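Fibronectin type-III domain-containing protein (Caldanaerobacter subterraneus subsp. tengcongensis, PDB 7JGT) is of unknown function but contributes here a single, extremely heat-stable fibronectin type III-like domain cut from a much longer bacterial protein. Local coordinates at residues A[19-24]-A[57-62]; A[64-69]-A[84-89]. The protein carries 1 engineered substitution. All blocks are in the same frame, centred on the assembly; numbering follows the deposited sequence.

Contact 1. Residues A[19-24]-A[57-62]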
ATOM      1  N   ASP A  19       1.853  -3.249 -17.652  1.00 23.47           N
ATOM      2  CA  ASP A  19       0.944  -2.111 -17.653  1.00 23.51           C
ATOM      3  C   ASP A  19      -0.221  -2.278 -16.699  1.00 22.17           C
ATOM      4  O   ASP A  19      -1.124  -1.439 -16.700  1.00 24.42           O
ATOM      5  CB  ASP A  19       0.431  -1.815 -19.067  1.00 30.48           C
ATOM      6  CG  ASP A  19      -0.441  -2.919 -19.641  1.00 33.88           C
ATOM      7  OD1 ASP A  19      -0.737  -3.920 -18.950  1.00 33.41           O
ATOM      8  OD2 ASP A  19      -0.844  -2.771 -20.815  1.00 43.51           O
ATOM      9  N   HIS A  20      -0.214  -3.319 -15.865  1.00 22.76           N
ATOM     10  CA  HIS A  20      -1.360  -3.620 -15.013  1.00 22.23           C
ATOM     11  C   HIS A  20      -0.953  -3.921 -13.573  1.00 21.14           C
ATOM     12  O   HIS A  20      -1.736  -4.518 -12.826  1.00 20.62           O
ATOM     13  CB  HIS A  20      -2.136  -4.804 -15.586  1.00 22.19           C
ATOM     14  CG  HIS A  20      -1.268  -5.973 -15.919  1.00 27.12           C
ATOM     15  ND1 HIS A  20      -0.475  -6.015 -17.046  1.00 29.34           N
ATOM     16  CD2 HIS A  20      -1.045  -7.134 -15.257  1.00 33.12           C
ATOM     17  CE1 HIS A  20       0.189  -7.157 -17.072  1.00 33.82           C
ATOM     18  NE2 HIS A  20      -0.138  -7.853 -15.998  1.00 34.39           N
ATOM     19  N   THR A  21       0.245  -3.518 -13.158  1.00 18.55           N
ATOM     20  CA  THR A  21       0.731  -3.893 -11.836  1.00 17.94           C
ATOM     21  C   THR A  21       1.586  -2.774 -11.266  1.00 14.95           C
ATOM     22  O   THR A  21       2.307  -2.100 -12.004  1.00 17.34           O
ATOM     23  CB  THR A  21       1.548  -5.195 -11.888  1.00 19.63           C
ATOM     24  OG1 THR A  21       0.808  -6.210 -12.581  1.00 19.77           O
ATOM     25  CG2 THR A  21       1.888  -5.692 -10.482  1.00 19.58           C
ATOM     26  N   LEU A  22       1.489  -2.580  -9.951  1.00 17.31           N
ATOM     27  CA  LEU A  22       2.395  -1.704  -9.221  1.00 12.84           C
ATOM     28  C   LEU A  22       2.983  -2.462  -8.036  1.00 14.10           C
ATOM     29  O   LEU A  22       2.351  -3.361  -7.473  1.00 14.71           O
ATOM     30  CB  LEU A  22       1.687  -0.435  -8.744  1.00 12.69           C
ATOM     31  CG  LEU A  22       1.262   0.554  -9.836  1.00 12.80           C
ATOM     32  CD1 LEU A  22       0.429   1.663  -9.223  1.00 15.33           C
ATOM     33  CD2 LEU A  22       2.470   1.129 -10.573  1.00 14.25           C
ATOM     34  N   ARG A  23       4.209  -2.100  -7.675  1.00 15.03           N
ATOM     35  CA  ARG A  23       4.909  -2.710  -6.551  1.00 16.61           C
ATOM     36  C   ARG A  23       4.851  -1.752  -5.369  1.00 13.72           C
ATOM     37  O   ARG A  23       5.273  -0.597  -5.482  1.00 20.26           O
ATOM     38  CB  ARG A  23       6.355  -3.029  -6.926  1.00 22.19           C
ATOM     39  CG  ARG A  23       7.236  -3.503  -5.783  1.00 26.41           C
ATOM     40  CD  ARG A  23       8.703  -3.454  -6.203  1.00 28.27           C
ATOM     41  NE  ARG A  23       9.574  -4.222  -5.318  1.00 37.40           N
ATOM     42  CZ  ARG A  23      10.886  -4.026  -5.194  1.00 34.55           C
ATOM     43  NH1 ARG A  23      11.494  -3.071  -5.894  1.00 31.41           N
ATOM     44  NH2 ARG A  23      11.589  -4.789  -4.365  1.00 28.46           N
ATOM     45  N   LEU A  24       4.293  -2.222  -4.261  1.00 15.30           N
ATOM     46  CA  LEU A  24       4.229  -1.479  -3.011  1.00 12.89           C
ATOM     47  C   LEU A  24       5.282  -2.043  -2.065  1.00 15.66           C
ATOM     48  O   LEU A  24       5.459  -3.258  -1.989  1.00 14.44           O
ATOM     49  CB  LEU A  24       2.842  -1.593  -2.369  1.00 15.83           C
ATOM     50  CG  LEU A  24       1.757  -0.586  -2.766  1.00 13.46           C
ATOM     51  CD1 LEU A  24       1.486  -0.656  -4.251  1.00 14.00           C
ATOM     52  CD2 LEU A  24       0.460  -0.841  -2.002  1.00 12.32           C
ATOM     53  N   TYR A  57       2.420  -6.705  -4.458  1.00 16.62           N
ATOM     54  CA  TYR A  57       2.238  -6.376  -5.865  1.00 21.03           C
ATOM     55  C   TYR A  57       0.744  -6.281  -6.122  1.00 20.87           C
ATOM     56  O   TYR A  57       0.037  -7.287  -6.048  1.00 15.07           O
ATOM     57  CB  TYR A  57       2.874  -7.427  -6.764  1.00 19.19           C
ATOM     58  CG  TYR A  57       4.375  -7.347  -6.825  1.00 21.78           C
ATOM     59  CD1 TYR A  57       5.158  -7.979  -5.870  1.00 24.60           C
ATOM     60  CD2 TYR A  57       5.012  -6.643  -7.843  1.00 24.49           C
ATOM     61  CE1 TYR A  57       6.541  -7.917  -5.919  1.00 25.04           C
ATOM     62  CE2 TYR A  57       6.397  -6.574  -7.905  1.00 28.17           C
ATOM     63  CZ  TYR A  57       7.154  -7.214  -6.934  1.00 29.03           C
ATOM     64  OH  TYR A  57       8.525  -7.160  -6.977  1.00 29.42           O
ATOM     65  N   VAL A  58       0.271  -5.080  -6.425  1.00 17.66           N
ATOM     66  CA  VAL A  58      -1.137  -4.861  -6.728  1.00 20.83           C
ATOM     67  C   VAL A  58      -1.318  -5.080  -8.224  1.00 21.83           C
ATOM     68  O   VAL A  58      -0.857  -4.274  -9.032  1.00 20.39           O
ATOM     69  CB  VAL A  58      -1.586  -3.460  -6.304  1.00 21.12           C
ATOM     70  CG1 VAL A  58      -3.038  -3.211  -6.726  1.00 20.51           C
ATOM     71  CG2 VAL A  58      -1.427  -3.308  -4.799  1.00 16.57           C
ATOM     72  N   THR A  59      -1.978  -6.177  -8.589  1.00 25.45           N
ATOM     73  CA  THR A  59      -2.184  -6.545  -9.980  1.00 27.23           C
ATOM     74  C   THR A  59      -3.582  -6.134 -10.434  1.00 28.52           C
ATOM     75  O   THR A  59      -4.419  -5.666  -9.647  1.00 27.29           O
ATOM     76  CB  THR A  59      -1.989  -8.055 -10.180  1.00 31.90           C
ATOM     77  OG1 THR A  59      -2.527  -8.770  -9.060  1.00 37.51           O
ATOM     78  CG2 THR A  59      -0.512  -8.399 -10.335  1.00 33.84           C
ATOM     79  N   ASN A  60      -3.839  -6.332 -11.729  1.00 29.22           N
ATOM     80  CA  ASN A  60      -5.165  -6.090 -12.300  1.00 34.07           C
ATOM     81  C   ASN A  60      -5.542  -4.618 -12.200  1.00 32.85           C
ATOM     82  O   ASN A  60      -6.635  -4.268 -11.756  1.00 31.50           O
ATOM     83  CB  ASN A  60      -6.229  -6.983 -11.639  1.00 35.39           C
ATOM     84  CG  ASN A  60      -6.591  -8.187 -12.500  1.00 48.04           C
ATOM     85  OD1 ASN A  60      -7.742  -8.362 -12.905  1.00 56.36           O
ATOM     86  ND2 ASN A  60      -5.578  -8.955 -12.884  1.00 47.01           N
ATOM     87  N   LEU A  61      -4.611  -3.756 -12.603  1.00 22.00           N
ATOM     88  CA  LEU A  61      -4.824  -2.323 -12.720  1.00 20.68           C
ATOM     89  C   LEU A  61      -4.895  -1.963 -14.198  1.00 24.82           C
ATOM     90  O   LEU A  61      -4.559  -2.768 -15.066  1.00 26.66           O
ATOM     91  CB  LEU A  61      -3.701  -1.546 -12.016  1.00 22.22           C
ATOM     92  CG  LEU A  61      -3.524  -1.844 -10.523  1.00 20.54           C
ATOM     93  CD1 LEU A  61      -2.215  -1.265 -10.006  1.00 16.38           C
ATOM     94  CD2 LEU A  61      -4.687  -1.306  -9.718  1.00 23.09           C
ATOM     95  N   SER A  62      -5.356  -0.762 -14.478  1.00 21.92           N
ATOM     96  CA  SER A  62      -5.434  -0.390 -15.886  1.00 26.68           C
ATOM     97  C   SER A  62      -4.135   0.263 -16.350  1.00 22.09           C
ATOM     98  O   SER A  62      -3.376   0.801 -15.536  1.00 22.34           O
ATOM     99  CB  SER A  62      -6.598   0.570 -16.121  1.00 26.32           C
ATOM    100  OG  SER A  62      -7.780   0.083 -15.517  1.00 29.45           O
TER
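In the three-stranded sheet of this fibronectin type III domain, strand 22-25 pairs antiparallel with the edge strand 55-58. Leu22 and Val58 form the hydrogen-bonded pair. Leu22 N gives its hydrogen to Val58 O at 3.0 Å, and Val58 N returns one to Leu22 O at 2.9 Å. Farther along, Leu61 N donates to His20 O at 3.0 Å.

Arg23 and Tyr57 stand side by side on the outer face. Arg23 CG is anti to the backbone N (chi1 172°), which lays the extended chain along the tyrosine. Its CG sits over one ring face, 4.2 Å from the Tyr57 centroid, a CH-pi contact. The guanidinium goes on to salt bridges with Glu13 and Glu55. Next to this pair, Thr21 OG1 and CG2 both lean on Thr59 CG2, while OG1 is bonded to Asn18.

On the inner face Leu22 CG meets Leu61 CD1 at 3.9 Å, the two side chains crossing at about a right angle. Leu24 CD1 touches Val58 CG2. The strand pair thus has an apolar face of Leu22, Leu24 and Val58. On its other side the Tyr57 ring covers the aliphatic part of Arg23, whose charge is met by the two glutamates, consistent with surface ion pairs stabilising the domain.

Contact 2. Residues A[64-69]-A[84-89]. Engineered in segment 64-69: Cys68 (natural residue Thr).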
ATOM      1  N   ASN A  64      -1.405   2.896 -17.882  1.00 23.94           N
ATOM      2  CA  ASN A  64      -1.190   4.338 -17.955  1.00 24.64           C
ATOM      3  C   ASN A  64      -2.122   5.099 -17.010  1.00 29.77           C
ATOM      4  O   ASN A  64      -2.769   6.082 -17.388  1.00 28.44           O
ATOM      5  CB  ASN A  64      -1.350   4.827 -19.399  1.00 26.67           C
ATOM      6  CG  ASN A  64      -0.816   6.229 -19.603  1.00 30.34           C
ATOM      7  OD1 ASN A  64       0.158   6.629 -18.967  1.00 32.15           O
ATOM      8  ND2 ASN A  64      -1.464   6.990 -20.479  1.00 32.79           N
ATOM      9  N   THR A  65      -2.187   4.644 -15.759  1.00 22.00           N
ATOM     10  CA  THR A  65      -3.126   5.210 -14.793  1.00 21.32           C
ATOM     11  C   THR A  65      -2.415   5.466 -13.467  1.00 25.44           C
ATOM     12  O   THR A  65      -1.720   4.584 -12.956  1.00 19.39           O
ATOM     13  CB  THR A  65      -4.321   4.274 -14.594  1.00 27.29           C
ATOM     14  OG1 THR A  65      -4.961   4.047 -15.857  1.00 28.94           O
ATOM     15  CG2 THR A  65      -5.334   4.889 -13.633  1.00 25.33           C
ATOM     16  N   LYS A  66      -2.583   6.670 -12.907  1.00 22.43           N
ATOM     17  CA  LYS A  66      -1.994   6.962 -11.603  1.00 21.51           C
ATOM     18  C   LYS A  66      -2.883   6.391 -10.511  1.00 22.17           C
ATOM     19  O   LYS A  66      -4.090   6.646 -10.487  1.00 24.67           O
ATOM     20  CB  LYS A  66      -1.799   8.466 -11.380  1.00 23.95           C
ATOM     21  CG  LYS A  66      -1.579   8.834  -9.904  1.00 23.30           C
ATOM     22  CD  LYS A  66      -0.993  10.230  -9.718  1.00 24.13           C
ATOM     23  CE  LYS A  66      -0.776  10.539  -8.243  1.00 27.85           C
ATOM     24  NZ  LYS A  66      -0.816  12.002  -7.927  1.00 29.22           N
ATOM     25  N   TYR A  67      -2.282   5.631  -9.600  1.00 18.51           N
ATOM     26  CA  TYR A  67      -2.990   5.066  -8.466  1.00 17.20           C
ATOM     27  C   TYR A  67      -2.361   5.572  -7.178  1.00 17.09           C
ATOM     28  O   TYR A  67      -1.136   5.600  -7.052  1.00 14.85           O
ATOM     29  CB  TYR A  67      -2.950   3.544  -8.502  1.00 16.39           C
ATOM     30  CG  TYR A  67      -3.803   2.935  -9.586  1.00 19.19           C
ATOM     31  CD1 TYR A  67      -5.151   2.680  -9.375  1.00 19.16           C
ATOM     32  CD2 TYR A  67      -3.259   2.601 -10.826  1.00 19.67           C
ATOM     33  CE1 TYR A  67      -5.939   2.108 -10.370  1.00 25.00           C
ATOM     34  CE2 TYR A  67      -4.034   2.036 -11.829  1.00 21.06           C
ATOM     35  CZ  TYR A  67      -5.376   1.792 -11.598  1.00 24.29           C
ATOM     36  OH  TYR A  67      -6.153   1.222 -12.590  1.00 23.54           O
ATOM     37  N   CYS A  68      -3.199   5.989  -6.235  0.56 16.98           N
ATOM     38  CA  CYS A  68      -2.754   6.351  -4.898  0.56 18.19           C
ATOM     39  C   CYS A  68      -3.192   5.274  -3.921  0.56 19.13           C
ATOM     40  O   CYS A  68      -4.344   4.830  -3.956  0.56 20.44           O
ATOM     41  CB  CYS A  68      -3.316   7.702  -4.459  0.56 18.97           C
ATOM     42  SG  CYS A  68      -2.675   8.239  -2.859  0.56 21.22           S
ATOM     43  N   PHE A  69      -2.279   4.860  -3.053  1.00 17.93           N
ATOM     44  CA  PHE A  69      -2.563   3.829  -2.069  1.00 19.35           C
ATOM     45  C   PHE A  69      -2.416   4.388  -0.658  1.00 16.58           C
ATOM     46  O   PHE A  69      -1.731   5.386  -0.433  1.00 17.78           O
ATOM     47  CB  PHE A  69      -1.652   2.610  -2.278  1.00 15.10           C
ATOM     48  CG  PHE A  69      -1.811   1.968  -3.632  1.00 18.15           C
ATOM     49  CD1 PHE A  69      -2.790   1.022  -3.856  1.00 19.11           C
ATOM     50  CD2 PHE A  69      -0.989   2.327  -4.689  1.00 16.02           C
ATOM     51  CE1 PHE A  69      -2.939   0.443  -5.108  1.00 19.92           C
ATOM     52  CE2 PHE A  69      -1.136   1.745  -5.943  1.00 17.36           C
ATOM     53  CZ  PHE A  69      -2.109   0.810  -6.151  1.00 16.23           C
ATOM     54  N   THR A  84       0.631   7.415   2.739  1.00 18.99           N
ATOM     55  CA  THR A  84       0.196   7.314   1.354  1.00 18.01           C
ATOM     56  C   THR A  84       1.385   7.438   0.415  1.00 19.00           C
ATOM     57  O   THR A  84       2.445   7.951   0.780  1.00 17.27           O
ATOM     58  CB  THR A  84      -0.852   8.383   1.008  1.00 23.31           C
ATOM     59  OG1 THR A  84      -0.329   9.682   1.310  1.00 23.82           O
ATOM     60  CG2 THR A  84      -2.117   8.163   1.809  1.00 20.36           C
ATOM     61  N   ALA A  85       1.188   6.929  -0.799  1.00 15.22           N
ATOM     62  CA  ALA A  85       2.170   6.987  -1.871  1.00 16.46           C
ATOM     63  C   ALA A  85       1.434   6.664  -3.162  1.00 20.03           C
ATOM     64  O   ALA A  85       0.329   6.114  -3.142  1.00 15.61           O
ATOM     65  CB  ALA A  85       3.331   6.011  -1.639  1.00 19.38           C
ATOM     66  N   SER A  86       2.054   7.009  -4.287  1.00 20.45           N
ATOM     67  CA  SER A  86       1.371   6.824  -5.560  1.00 19.01           C
ATOM     68  C   SER A  86       2.384   6.575  -6.676  1.00 18.15           C
ATOM     69  O   SER A  86       3.590   6.778  -6.515  1.00 18.83           O
ATOM     70  CB  SER A  86       0.476   8.030  -5.865  1.00 22.27           C
ATOM     71  OG  SER A  86       1.245   9.193  -6.110  1.00 22.35           O
ATOM     72  N   SER A  87       1.871   6.128  -7.818  1.00 19.30           N
ATOM     73  CA  SER A  87       2.667   5.999  -9.034  1.00 16.91           C
ATOM     74  C   SER A  87       1.709   5.780 -10.198  1.00 20.14           C
ATOM     75  O   SER A  87       0.491   5.729 -10.025  1.00 16.86           O
ATOM     76  CB  SER A  87       3.680   4.859  -8.937  1.00 21.89           C
ATOM     77  OG  SER A  87       4.539   4.882 -10.060  1.00 26.09           O
ATOM     78  N   THR A  88       2.276   5.639 -11.388  1.00 21.17           N
ATOM     79  CA  THR A  88       1.505   5.401 -12.601  1.00 21.71           C
ATOM     80  C   THR A  88       1.939   4.080 -13.211  1.00 18.53           C
ATOM     81  O   THR A  88       3.140   3.824 -13.350  1.00 20.20           O
ATOM     82  CB  THR A  88       1.714   6.532 -13.613  1.00 24.16           C
ATOM     83  OG1 THR A  88       1.400   7.790 -12.999  1.00 21.80           O
ATOM     84  CG2 THR A  88       0.838   6.318 -14.842  1.00 22.51           C
ATOM     85  N   THR A  89       0.971   3.249 -13.575  1.00 16.10           N
ATOM     86  CA  THR A  89       1.283   2.015 -14.275  1.00 16.78           C
ATOM     87  C   THR A  89       1.878   2.311 -15.644  1.00 24.24           C
ATOM     88  O   THR A  89       1.584   3.334 -16.267  1.00 23.18           O
ATOM     89  CB  THR A  89       0.033   1.175 -14.465  1.00 17.43           C
ATOM     90  OG1 THR A  89      -0.991   2.006 -15.032  1.00 20.46           O
ATOM     91  CG2 THR A  89      -0.424   0.583 -13.145  1.00 15.69           C
TER
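Strands 66-69 and 84-88 run antiparallel, their axes 4.6 Å apart at closest approach and their N-to-C directions 163° apart. Tyr67 with Ser87 and Phe69 with Ala85 are the hydrogen-bonded pairs. Tyr67 N to Ser87 O is 2.8 Å, and Phe69 N meets Ala85 O in a nearly straight bond (178°). The return bond from Ala85 N to Phe69 O is weak. Beyond Lys66, Thr89 N still binds Thr65 O.

The side chain of Thr89 extends this ladder. OG1 lies between the backbone N and the carbonyl carbon (chi1 50°), which brings it 3.0 Å from Thr65 N as acceptor. The same hydroxyl is bonded to Ser62 O. Its CG2 turns to the Tyr67 ring and lies 4.1 Å from CE2. A valine here would probably leave Thr65 N without its acceptor and Ser62 O without its donor.

Lys66, Cys68, Ser86 and Thr88 occupy one face. The extended Lys66 chain runs alongside the neighbouring strand, with CE 3.2 Å from Ser86 OG. Thr88 OG1 rests against Lys66 CB. Cys68, an engineered replacement of threonine, brings its CB 4.1 Å from Ser86 CB.

Tyr67, Phe69, Ala85 and Ser87 point to the other face. There Phe69 packs on Leu22 and Leu24 of the opposing sheet, and Ala85 and Ser87 on Val12. Strands 66-75 and 78-88 form a beta hairpin at one side of the four-stranded sheet, as in the immunoglobulin-like beta sandwich of fibronectin type III domains.

In the fold
Contact 1 belongs to the three-stranded sheet and contact 2 to the four-stranded sheet packed against it. Their centres lie 9 Å apart. The chain passes from one to the other through the short link between Leu61 and Asn64. Ser62 is probably bonded twice across this junction: Ser62 O lies 2.7 Å from Thr89 OG1, and Ser62 N lies 2.9 Å from Tyr67 OH. Leu61 CB packs 3.6 Å from Tyr67 CE2. Deeper in, Leu22 touches Tyr67 and Thr89, so both contacts supply part of the same sandwich core. Each contact pairs strands within one sheet; the Ser62 bonds and the leucine packing join the two sheets at this end of the domain.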